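Local structure of pyruvate formate-lyase 2 (Archaeoglobus fulgidus, 2F3O) at residues R363-N374 and S391-D401; A689-L700 and V720-K729. The protein is of uncertain function, but belongs to the glycyl radical enzymes related to pyruvate formate-lyase and probably acts as a lyase. One frame throughout, in Å; residues are numbered along the deposited sequence.

Contact 1: residues R363-N374 and S391-D401; sequences RLRQPNVHVRIN and SGCNNLALFFD
His370 to Ile373 pair with Ala397 to Phe400 as parallel neighbours in the buried interior of a mixed five-stranded sheet. Backbone bonds alternate along the seam: Val371 N gives to Ala397 O at 2.8 Å, and Val371 O then receives Phe399 N. On the face carrying Val371 and Ile373, Leu398 CD2 fits between Val371 CB and Ile373 CD1, 3.9 Å from each. Ile373 holds CG1 between its backbone N and carbonyl carbon (chi1 48°), and from there CD1 meets Phe400 CE2 at 3.6 Å. The two strands are joined through helix 379-390, a beta-alpha-beta crossover of the kind that builds the alpha/beta barrel of glycyl radical enzymes. The other face bears His370 and Phe399, whose planes meet at 57°: Phe399 CZ lies over one side of the imidazole and Asn368 O over the other, while His370 ND1 bonds to Thr423 OG1. At the C-terminal ends Arg372 grips Asp401 side-on, NE to OD1 at 2.8 Å and NH2 to OD2 at 3.1 Å, with guanidinium and carboxylate 75° apart. Asn374 ND2 reaches the same OD2 at 2.7 Å from the opposite face of the carboxylate, and Tyr421 OH bonds to OD1. At the N-terminal ends the Arg363 guanidinium lies flat over Cys393 CA and its NH1 donates to Ser391 O.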
loop_
_atom_site.group_PDB
_atom_site.type_symbol
_atom_site.label_atom_id
_atom_site.label_comp_id
_atom_site.label_asym_id
_atom_site.label_seq_id
_atom_site.Cartn_x
_atom_site.Cartn_y
_atom_site.Cartn_z
ATOM N N ARG A 363 -39.659 -24.010 -23.641
ATOM C CA ARG A 363 -38.707 -24.513 -24.642
ATOM C C ARG A 363 -38.226 -23.508 -25.672
ATOM O O ARG A 363 -38.102 -23.853 -26.843
ATOM C CB ARG A 363 -39.265 -25.732 -25.358
ATOM C CG ARG A 363 -39.808 -26.708 -24.396
ATOM C CD ARG A 363 -39.844 -28.090 -24.938
ATOM N NE ARG A 363 -39.930 -29.045 -23.842
ATOM C CZ ARG A 363 -39.999 -30.359 -24.016
ATOM N NH1 ARG A 363 -39.993 -30.858 -25.242
ATOM N NH2 ARG A 363 -40.035 -31.168 -22.967
ATOM N N LEU A 364 -37.976 -22.274 -25.234
ATOM C CA LEU A 364 -37.486 -21.222 -26.115
ATOM C C LEU A 364 -35.969 -21.173 -26.060
ATOM O O LEU A 364 -35.368 -21.784 -25.169
ATOM C CB LEU A 364 -38.054 -19.882 -25.684
ATOM C CG LEU A 364 -39.573 -19.811 -25.679
ATOM C CD1 LEU A 364 -40.032 -18.577 -24.924
ATOM C CD2 LEU A 364 -40.101 -19.800 -27.113
ATOM N N ARG A 365 -35.348 -20.430 -26.977
ATOM C CA ARG A 365 -33.885 -20.338 -27.020
ATOM C C ARG A 365 -33.287 -19.638 -25.801
ATOM O O ARG A 365 -32.103 -19.807 -25.503
ATOM C CB ARG A 365 -33.395 -19.655 -28.304
ATOM C CG ARG A 365 -33.801 -18.201 -28.452
ATOM C CD ARG A 365 -33.116 -17.490 -29.642
ATOM N NE ARG A 365 -31.900 -16.740 -29.286
ATOM C CZ ARG A 365 -31.883 -15.510 -28.767
ATOM N NH1 ARG A 365 -33.012 -14.874 -28.499
ATOM N NH2 ARG A 365 -30.732 -14.914 -28.489
ATOM N N GLN A 366 -34.104 -18.860 -25.094
ATOM C CA GLN A 366 -33.561 -18.029 -24.045
ATOM C C GLN A 366 -34.433 -17.746 -22.833
ATOM O O GLN A 366 -35.579 -17.315 -22.976
ATOM C CB GLN A 366 -33.152 -16.639 -24.581
ATOM C CG GLN A 366 -31.846 -16.525 -25.348
ATOM C CD GLN A 366 -30.616 -16.764 -24.518
ATOM O OE1 GLN A 366 -30.606 -16.510 -23.332
ATOM N NE2 GLN A 366 -29.555 -17.234 -25.154
ATOM N N PRO A 367 -33.993 -18.223 -21.671
ATOM C CA PRO A 367 -32.842 -17.771 -20.931
ATOM C C PRO A 367 -31.924 -19.006 -20.987
ATOM O O PRO A 367 -32.373 -20.111 -21.319
ATOM C CB PRO A 367 -33.382 -17.530 -19.519
ATOM C CG PRO A 367 -34.749 -18.068 -19.517
ATOM C CD PRO A 367 -34.945 -18.882 -20.776
ATOM N N ASN A 368 -30.640 -18.851 -20.728
ATOM C CA ASN A 368 -29.831 -20.034 -20.661
ATOM C C ASN A 368 -29.986 -20.549 -19.269
ATOM O O ASN A 368 -29.407 -19.993 -18.354
ATOM C CB ASN A 368 -28.371 -19.724 -20.941
ATOM C CG ASN A 368 -27.633 -20.929 -21.453
ATOM O OD1 ASN A 368 -28.103 -22.051 -21.319
ATOM N ND2 ASN A 368 -26.479 -20.708 -22.057
ATOM N N VAL A 369 -30.782 -21.590 -19.084
ATOM C CA VAL A 369 -31.002 -22.071 -17.719
ATOM C C VAL A 369 -29.985 -23.097 -17.203
ATOM O O VAL A 369 -29.744 -24.149 -17.808
ATOM C CB VAL A 369 -32.480 -22.363 -17.426
ATOM C CG1 VAL A 369 -33.278 -22.236 -18.699
ATOM C CG2 VAL A 369 -32.676 -23.671 -16.695
ATOM N N HIS A 370 -29.384 -22.748 -16.073
ATOM C CA HIS A 370 -28.276 -23.489 -15.531
ATOM C C HIS A 370 -28.639 -24.069 -14.199
ATOM O O HIS A 370 -29.014 -23.350 -13.280
ATOM C CB HIS A 370 -27.100 -22.564 -15.356
ATOM C CG HIS A 370 -26.545 -22.053 -16.642
ATOM N ND1 HIS A 370 -25.764 -20.924 -16.717
ATOM C CD2 HIS A 370 -26.651 -22.519 -17.906
ATOM C CE1 HIS A 370 -25.402 -20.720 -17.967
ATOM N NE2 HIS A 370 -25.932 -21.672 -18.712
ATOM N N VAL A 371 -28.547 -25.386 -14.096
ATOM C CA VAL A 371 -28.998 -26.070 -12.895
ATOM C C VAL A 371 -27.806 -26.634 -12.147
ATOM O O VAL A 371 -27.095 -27.496 -12.654
ATOM C CB VAL A 371 -29.994 -27.208 -13.209
ATOM C CG1 VAL A 371 -30.711 -27.634 -11.955
ATOM C CG2 VAL A 371 -31.003 -26.779 -14.248
ATOM N N ARG A 372 -27.586 -26.119 -10.943
ATOM C CA ARG A 372 -26.590 -26.664 -10.041
ATOM C C ARG A 372 -27.151 -27.892 -9.312
ATOM O O ARG A 372 -28.222 -27.843 -8.684
ATOM C CB ARG A 372 -26.160 -25.608 -9.020
ATOM C CG ARG A 372 -25.200 -24.540 -9.519
ATOM C CD ARG A 372 -24.843 -23.553 -8.389
ATOM N NE ARG A 372 -24.446 -24.237 -7.161
ATOM C CZ ARG A 372 -23.997 -23.633 -6.064
ATOM N NH1 ARG A 372 -23.851 -22.319 -6.050
ATOM N NH2 ARG A 372 -23.666 -24.346 -4.990
ATOM N N ILE A 373 -26.437 -29.006 -9.418
ATOM C CA ILE A 373 -26.764 -30.176 -8.626
ATOM C C ILE A 373 -25.524 -30.690 -7.932
ATOM O O ILE A 373 -24.388 -30.404 -8.350
ATOM C CB ILE A 373 -27.342 -31.308 -9.470
ATOM C CG1 ILE A 373 -26.503 -31.539 -10.703
ATOM C CG2 ILE A 373 -28.759 -30.997 -9.914
ATOM C CD1 ILE A 373 -27.177 -32.476 -11.644
ATOM N N ASN A 374 -25.747 -31.452 -6.870
ATOM C CA ASN A 374 -24.661 -32.005 -6.069
ATOM C C ASN A 374 -25.104 -33.304 -5.436
ATOM O O ASN A 374 -26.214 -33.774 -5.683
ATOM C CB ASN A 374 -24.216 -31.017 -4.985
ATOM C CG ASN A 374 -25.379 -30.446 -4.183
ATOM O OD1 ASN A 374 -26.027 -31.147 -3.420
ATOM N ND2 ASN A 374 -25.627 -29.165 -4.342
ATOM N N SER A 391 -37.737 -35.930 -22.321
ATOM C CA SER A 391 -38.811 -35.472 -23.196
ATOM C C SER A 391 -38.364 -34.352 -24.141
ATOM O O SER A 391 -39.184 -33.579 -24.624
ATOM C CB SER A 391 -40.034 -35.041 -22.385
ATOM O OG SER A 391 -39.742 -33.916 -21.582
ATOM N N GLY A 392 -37.065 -34.264 -24.392
ATOM C CA GLY A 392 -36.524 -33.418 -25.446
ATOM C C GLY A 392 -36.575 -31.913 -25.285
ATOM O O GLY A 392 -36.583 -31.198 -26.285
ATOM N N CYS A 393 -36.592 -31.426 -24.046
ATOM C CA CYS A 393 -36.644 -29.985 -23.791
ATOM C C CYS A 393 -35.431 -29.231 -24.304
ATOM O O CYS A 393 -35.574 -28.099 -24.772
ATOM C CB CYS A 393 -36.860 -29.686 -22.311
ATOM S SG CYS A 393 -35.412 -30.006 -21.306
ATOM N N ASN A 394 -34.259 -29.864 -24.206
ATOM C CA ASN A 394 -33.039 -29.400 -24.849
ATOM C C ASN A 394 -32.657 -27.961 -24.536
ATOM O O ASN A 394 -32.232 -27.222 -25.427
ATOM C CB ASN A 394 -33.147 -29.592 -26.367
ATOM C CG ASN A 394 -33.107 -31.051 -26.775
ATOM O OD1 ASN A 394 -33.023 -31.948 -25.921
ATOM N ND2 ASN A 394 -33.160 -31.302 -28.086
ATOM N N ASN A 395 -32.825 -27.569 -23.276
ATOM C CA ASN A 395 -32.630 -26.184 -22.857
ATOM C C ASN A 395 -32.126 -26.043 -21.417
ATOM O O ASN A 395 -32.323 -25.006 -20.771
ATOM C CB ASN A 395 -33.895 -25.349 -23.104
ATOM C CG ASN A 395 -35.114 -25.789 -22.257
ATOM O OD1 ASN A 395 -36.125 -25.098 -22.238
ATOM N ND2 ASN A 395 -35.026 -26.915 -21.574
ATOM N N LEU A 396 -31.495 -27.110 -20.930
ATOM C CA LEU A 396 -30.953 -27.187 -19.577
ATOM C C LEU A 396 -29.462 -27.406 -19.643
ATOM O O LEU A 396 -28.964 -27.987 -20.597
ATOM C CB LEU A 396 -31.558 -28.375 -18.836
ATOM C CG LEU A 396 -32.589 -28.142 -17.738
ATOM C CD1 LEU A 396 -33.497 -27.015 -18.107
ATOM C CD2 LEU A 396 -33.393 -29.408 -17.476
ATOM N N ALA A 397 -28.739 -26.944 -18.632
ATOM C CA ALA A 397 -27.351 -27.355 -18.471
ATOM C C ALA A 397 -27.155 -27.743 -17.031
ATOM O O ALA A 397 -27.724 -27.119 -16.133
ATOM C CB ALA A 397 -26.419 -26.262 -18.838
ATOM N N LEU A 398 -26.354 -28.774 -16.810
ATOM C CA LEU A 398 -26.152 -29.295 -15.469
ATOM C C LEU A 398 -24.757 -28.981 -14.965
ATOM O O LEU A 398 -23.773 -29.237 -15.647
ATOM C CB LEU A 398 -26.417 -30.802 -15.451
ATOM C CG LEU A 398 -27.882 -31.152 -15.731
ATOM C CD1 LEU A 398 -28.049 -32.636 -15.849
ATOM C CD2 LEU A 398 -28.782 -30.601 -14.631
ATOM N N PHE A 399 -24.681 -28.416 -13.770
ATOM C CA PHE A 399 -23.410 -28.001 -13.191
ATOM C C PHE A 399 -23.181 -28.741 -11.880
ATOM O O PHE A 399 -24.028 -28.720 -10.980
ATOM C CB PHE A 399 -23.416 -26.495 -12.946
ATOM C CG PHE A 399 -23.351 -25.670 -14.204
ATOM C CD1 PHE A 399 -24.481 -25.436 -14.963
ATOM C CD2 PHE A 399 -22.157 -25.113 -14.615
ATOM C CE1 PHE A 399 -24.401 -24.691 -16.113
ATOM C CE2 PHE A 399 -22.084 -24.354 -15.756
ATOM C CZ PHE A 399 -23.205 -24.140 -16.504
ATOM N N PHE A 400 -22.036 -29.399 -11.766
ATOM C CA PHE A 400 -21.778 -30.263 -10.617
ATOM C C PHE A 400 -20.952 -29.541 -9.566
ATOM O O PHE A 400 -19.801 -29.193 -9.821
ATOM C CB PHE A 400 -21.148 -31.578 -11.087
ATOM C CG PHE A 400 -22.046 -32.357 -12.027
ATOM C CD1 PHE A 400 -21.905 -32.251 -13.404
ATOM C CD2 PHE A 400 -23.081 -33.145 -11.531
ATOM C CE1 PHE A 400 -22.757 -32.930 -14.264
ATOM C CE2 PHE A 400 -23.934 -33.832 -12.399
ATOM C CZ PHE A 400 -23.770 -33.721 -13.763
ATOM N N ASP A 401 -21.564 -29.303 -8.405
ATOM C CA ASP A 401 -20.999 -28.437 -7.363
ATOM C C ASP A 401 -19.601 -28.807 -6.882
ATOM O O ASP A 401 -18.742 -27.953 -6.739
ATOM C CB ASP A 401 -21.924 -28.385 -6.152
ATOM C CG ASP A 401 -23.051 -27.421 -6.330
ATOM O OD1 ASP A 401 -23.044 -26.691 -7.338
ATOM O OD2 ASP A 401 -23.935 -27.377 -5.457
#

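Contact 2: residues A689-L700 and V720-K729; sequences ASLTINLSSDVL and VMHVQFNILK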
loop_
_atom_site.group_PDB
_atom_site.type_symbol
_atom_site.label_atom_id
_atom_site.label_comp_id
_atom_site.label_asym_id
_atom_site.label_seq_id
_atom_site.Cartn_x
_atom_site.Cartn_y
_atom_site.Cartn_z
ATOM N N ALA A 689 -16.363 -25.660 -18.191
ATOM C CA ALA A 689 -16.123 -26.595 -19.295
ATOM C C ALA A 689 -17.433 -26.943 -19.952
ATOM O O ALA A 689 -18.458 -26.979 -19.292
ATOM C CB ALA A 689 -15.461 -27.850 -18.808
ATOM N N SER A 690 -17.406 -27.193 -21.253
ATOM C CA SER A 690 -18.618 -27.598 -21.950
ATOM C C SER A 690 -18.564 -29.040 -22.442
ATOM O O SER A 690 -17.782 -29.368 -23.339
ATOM C CB SER A 690 -18.895 -26.678 -23.124
ATOM O OG SER A 690 -19.820 -27.263 -24.015
ATOM N N LEU A 691 -19.400 -29.884 -21.846
ATOM C CA LEU A 691 -19.619 -31.241 -22.328
ATOM C C LEU A 691 -21.052 -31.395 -22.852
ATOM O O LEU A 691 -22.014 -31.255 -22.087
ATOM C CB LEU A 691 -19.349 -32.258 -21.223
ATOM C CG LEU A 691 -19.680 -33.708 -21.543
ATOM C CD1 LEU A 691 -18.819 -34.195 -22.697
ATOM C CD2 LEU A 691 -19.511 -34.578 -20.308
ATOM N N THR A 692 -21.188 -31.685 -24.149
ATOM C CA THR A 692 -22.504 -31.905 -24.755
ATOM C C THR A 692 -22.709 -33.354 -25.146
ATOM O O THR A 692 -21.909 -33.909 -25.897
ATOM C CB THR A 692 -22.636 -31.122 -26.030
ATOM O OG1 THR A 692 -22.072 -29.827 -25.835
ATOM C CG2 THR A 692 -24.089 -31.012 -26.433
ATOM N N ILE A 693 -23.786 -33.961 -24.664
ATOM C CA ILE A 693 -24.094 -35.352 -25.003
ATOM C C ILE A 693 -25.340 -35.463 -25.894
ATOM O O ILE A 693 -26.447 -35.147 -25.470
ATOM C CB ILE A 693 -24.214 -36.215 -23.722
ATOM C CG1 ILE A 693 -22.830 -36.422 -23.116
ATOM C CG2 ILE A 693 -24.840 -37.571 -24.016
ATOM C CD1 ILE A 693 -21.825 -36.899 -24.136
ATOM N N ASN A 694 -25.144 -35.876 -27.140
ATOM C CA ASN A 694 -26.250 -35.967 -28.096
ATOM C C ASN A 694 -26.779 -37.386 -28.247
ATOM O O ASN A 694 -26.050 -38.298 -28.636
ATOM C CB ASN A 694 -25.844 -35.424 -29.465
ATOM C CG ASN A 694 -25.663 -33.935 -29.463
ATOM O OD1 ASN A 694 -25.755 -33.293 -28.423
ATOM N ND2 ASN A 694 -25.403 -33.371 -30.631
ATOM N N LEU A 695 -28.060 -37.555 -27.943
ATOM C CA LEU A 695 -28.686 -38.865 -27.929
ATOM C C LEU A 695 -29.852 -38.927 -28.913
ATOM O O LEU A 695 -30.636 -37.977 -29.022
ATOM C CB LEU A 695 -29.184 -39.194 -26.520
ATOM C CG LEU A 695 -28.136 -39.645 -25.508
ATOM C CD1 LEU A 695 -28.734 -39.675 -24.124
ATOM C CD2 LEU A 695 -27.592 -41.009 -25.883
ATOM N N SER A 696 -29.942 -40.047 -29.632
ATOM C CA SER A 696 -31.095 -40.389 -30.474
ATOM C C SER A 696 -32.296 -40.650 -29.570
ATOM O O SER A 696 -32.135 -41.214 -28.488
ATOM C CB SER A 696 -30.754 -41.638 -31.306
ATOM O OG SER A 696 -31.884 -42.212 -31.939
ATOM N N SER A 697 -33.486 -40.233 -29.997
ATOM C CA SER A 697 -34.698 -40.421 -29.179
ATOM C C SER A 697 -35.176 -41.876 -29.097
ATOM O O SER A 697 -35.880 -42.257 -28.154
ATOM C CB SER A 697 -35.848 -39.507 -29.649
ATOM O OG SER A 697 -36.253 -39.781 -30.982
ATOM N N ASP A 698 -34.790 -42.675 -30.088
ATOM C CA ASP A 698 -35.140 -44.086 -30.128
ATOM C C ASP A 698 -34.358 -44.864 -29.084
ATOM O O ASP A 698 -34.907 -45.720 -28.388
ATOM C CB ASP A 698 -34.887 -44.650 -31.527
ATOM C CG ASP A 698 -36.009 -44.315 -32.494
ATOM O OD1 ASP A 698 -35.746 -43.582 -33.478
ATOM O OD2 ASP A 698 -37.154 -44.774 -32.255
ATOM N N VAL A 699 -33.082 -44.527 -28.959
ATOM C CA VAL A 699 -32.192 -45.168 -27.994
ATOM C C VAL A 699 -32.646 -44.958 -26.529
ATOM O O VAL A 699 -32.446 -45.816 -25.667
ATOM C CB VAL A 699 -30.713 -44.798 -28.311
ATOM C CG1 VAL A 699 -29.821 -44.805 -27.068
ATOM C CG2 VAL A 699 -30.189 -45.738 -29.409
ATOM N N LEU A 700 -33.315 -43.836 -26.284
ATOM C CA LEU A 700 -33.992 -43.568 -25.014
ATOM C C LEU A 700 -35.137 -44.553 -24.802
ATOM O O LEU A 700 -35.232 -45.198 -23.753
ATOM C CB LEU A 700 -34.555 -42.146 -25.010
ATOM C CG LEU A 700 -33.712 -40.947 -24.566
ATOM C CD1 LEU A 700 -33.736 -40.849 -23.068
ATOM C CD2 LEU A 700 -32.276 -40.988 -25.071
ATOM N N VAL A 720 -17.585 -34.831 -13.181
ATOM C CA VAL A 720 -17.432 -33.961 -14.327
ATOM C C VAL A 720 -17.915 -32.565 -13.872
ATOM O O VAL A 720 -18.539 -32.449 -12.818
ATOM C CB VAL A 720 -18.175 -34.576 -15.540
ATOM C CG1 VAL A 720 -19.561 -33.974 -15.737
ATOM C CG2 VAL A 720 -17.349 -34.472 -16.777
ATOM N N MET A 721 -17.587 -31.501 -14.597
ATOM C CA MET A 721 -18.009 -30.176 -14.146
ATOM C C MET A 721 -19.381 -29.847 -14.691
ATOM O O MET A 721 -20.278 -29.424 -13.962
ATOM C CB MET A 721 -17.015 -29.091 -14.574
ATOM C CG MET A 721 -17.359 -27.699 -14.032
ATOM S SD MET A 721 -16.066 -26.455 -14.262
ATOM C CE MET A 721 -14.816 -27.028 -13.132
ATOM N N HIS A 722 -19.546 -30.055 -15.986
ATOM C CA HIS A 722 -20.764 -29.652 -16.642
ATOM C C HIS A 722 -21.186 -30.705 -17.655
ATOM O O HIS A 722 -20.345 -31.304 -18.304
ATOM C CB HIS A 722 -20.548 -28.266 -17.259
ATOM C CG HIS A 722 -21.389 -27.966 -18.462
ATOM N ND1 HIS A 722 -21.039 -28.366 -19.734
ATOM C CD2 HIS A 722 -22.527 -27.246 -18.596
ATOM C CE1 HIS A 722 -21.946 -27.941 -20.595
ATOM N NE2 HIS A 722 -22.859 -27.257 -19.930
ATOM N N VAL A 723 -22.486 -30.959 -17.758
ATOM C CA VAL A 723 -23.004 -31.812 -18.809
ATOM C C VAL A 723 -24.287 -31.194 -19.331
ATOM O O VAL A 723 -25.020 -30.549 -18.577
ATOM C CB VAL A 723 -23.225 -33.279 -18.320
ATOM C CG1 VAL A 723 -24.476 -33.432 -17.451
ATOM C CG2 VAL A 723 -23.272 -34.240 -19.497
ATOM N N GLN A 724 -24.538 -31.345 -20.626
ATOM C CA GLN A 724 -25.819 -30.961 -21.193
ATOM C C GLN A 724 -26.249 -31.961 -22.250
ATOM O O GLN A 724 -25.423 -32.565 -22.944
ATOM C CB GLN A 724 -25.760 -29.558 -21.785
ATOM C CG GLN A 724 -24.765 -29.427 -22.895
ATOM C CD GLN A 724 -24.803 -28.084 -23.532
ATOM O OE1 GLN A 724 -25.357 -27.130 -22.982
ATOM N NE2 GLN A 724 -24.210 -27.985 -24.711
ATOM N N PHE A 725 -27.559 -32.128 -22.376
ATOM C CA PHE A 725 -28.103 -33.161 -23.236
ATOM C C PHE A 725 -28.946 -32.678 -24.397
ATOM O O PHE A 725 -29.649 -31.678 -24.316
ATOM C CB PHE A 725 -28.965 -34.082 -22.412
ATOM C CG PHE A 725 -28.206 -34.897 -21.413
ATOM C CD1 PHE A 725 -28.336 -34.642 -20.049
ATOM C CD2 PHE A 725 -27.379 -35.939 -21.834
ATOM C CE1 PHE A 725 -27.655 -35.407 -19.122
ATOM C CE2 PHE A 725 -26.685 -36.705 -20.918
ATOM C CZ PHE A 725 -26.825 -36.445 -19.556
ATOM N N ASN A 726 -28.885 -33.437 -25.478
ATOM C CA ASN A 726 -29.763 -33.250 -26.618
ATOM C C ASN A 726 -30.519 -34.524 -26.935
ATOM O O ASN A 726 -29.921 -35.593 -27.069
ATOM C CB ASN A 726 -28.954 -32.854 -27.843
ATOM C CG ASN A 726 -28.866 -31.370 -28.011
ATOM O OD1 ASN A 726 -29.766 -30.629 -27.599
ATOM N ND2 ASN A 726 -27.782 -30.917 -28.621
ATOM N N ILE A 727 -31.835 -34.405 -27.054
ATOM C CA ILE A 727 -32.653 -35.507 -27.546
ATOM C C ILE A 727 -33.138 -35.118 -28.939
ATOM O O ILE A 727 -33.962 -34.223 -29.112
ATOM C CB ILE A 727 -33.817 -35.831 -26.606
ATOM C CG1 ILE A 727 -33.307 -36.099 -25.187
ATOM C CG2 ILE A 727 -34.567 -37.019 -27.104
ATOM C CD1 ILE A 727 -32.243 -37.151 -25.082
ATOM N N LEU A 728 -32.573 -35.769 -29.940
ATOM C CA LEU A 728 -32.769 -35.351 -31.307
ATOM C C LEU A 728 -33.283 -36.480 -32.197
ATOM O O LEU A 728 -32.792 -37.622 -32.134
ATOM C CB LEU A 728 -31.450 -34.842 -31.868
ATOM C CG LEU A 728 -30.794 -33.731 -31.055
ATOM C CD1 LEU A 728 -29.387 -33.443 -31.569
ATOM C CD2 LEU A 728 -31.691 -32.494 -31.065
ATOM N N LYS A 729 -34.267 -36.141 -33.032
ATOM C CA LYS A 729 -34.824 -37.047 -34.026
ATOM C C LYS A 729 -34.250 -36.597 -35.350
ATOM O O LYS A 729 -34.561 -35.512 -35.823
ATOM C CB LYS A 729 -36.350 -36.953 -34.012
ATOM C CG LYS A 729 -36.896 -36.825 -32.590
ATOM C CD LYS A 729 -38.385 -37.039 -32.473
ATOM C CE LYS A 729 -38.763 -37.200 -30.998
ATOM N NZ LYS A 729 -40.237 -37.158 -30.761
#
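Thr692 to Leu695 run parallel to Gln724 to Ile727, and with helix 704-717 between them in sequence the two strands form a beta-alpha-beta crossover at the margin of a mixed sheet. The backbone ladder is regular: Ile693 N points almost straight at Gln724 O (2.8 Å, 178° at the hydrogen), and Leu695 N repeats the bond to Asn726 O. Among the polar side chains, Gln724 stretches beyond CG so that NE2 donates to Thr692 OG1 at 3.0 Å, while its OE1 accepts from Arg749 NE. Next along, Asn694 and Asn726 lie side by side with their amides 54° apart; Asn726 ND2 reaches Asn694 OD1 at 3.1 Å from above the carbonyl plane, and Asn726 OD1 accepts from Arg749 N. A leucine in place of Asn694 would probably leave Asn726 ND2 without this acceptor and its amide less firmly fixed in rotation. The apolar contacts gather on the opposite face, where the Phe725 ring runs alongside Ile693, CD2 lying 3.7 Å from Ile693 CB. Leu700 and Ile727 meet tip to tip, CD2 to CD1 at 3.8 Å, against Ile708 of helix 704-717. At the start of the strands the His722 ring turns its edge to the neighbouring backbone: ND1 accepts from Leu691 N at 3.1 Å, the donor lying within 2° of the imidazole plane.

In the fold
From the N terminus, contact 1 closes first, its second strand returning beside the first after helix 379-390; contact 2 opens some 290 residues later and closes after helix 704-717. The two loops are in series, neither nesting nor crossing, yet their strands share one sheet. Strands 396-400 and 722-728 are neighbours in it and run antiparallel to each other, with probable bonds from Leu398 N to Val723 O and from Phe400 N to Met721 O. Parallel pairs from the pyruvate formate lyase-like and glycine radical regions are thereby made continuous. Both also touch the loop of the predicted radical site: Asn368 ND2 bonds to Gly752 O, and Ser690 OG to Ala751 O.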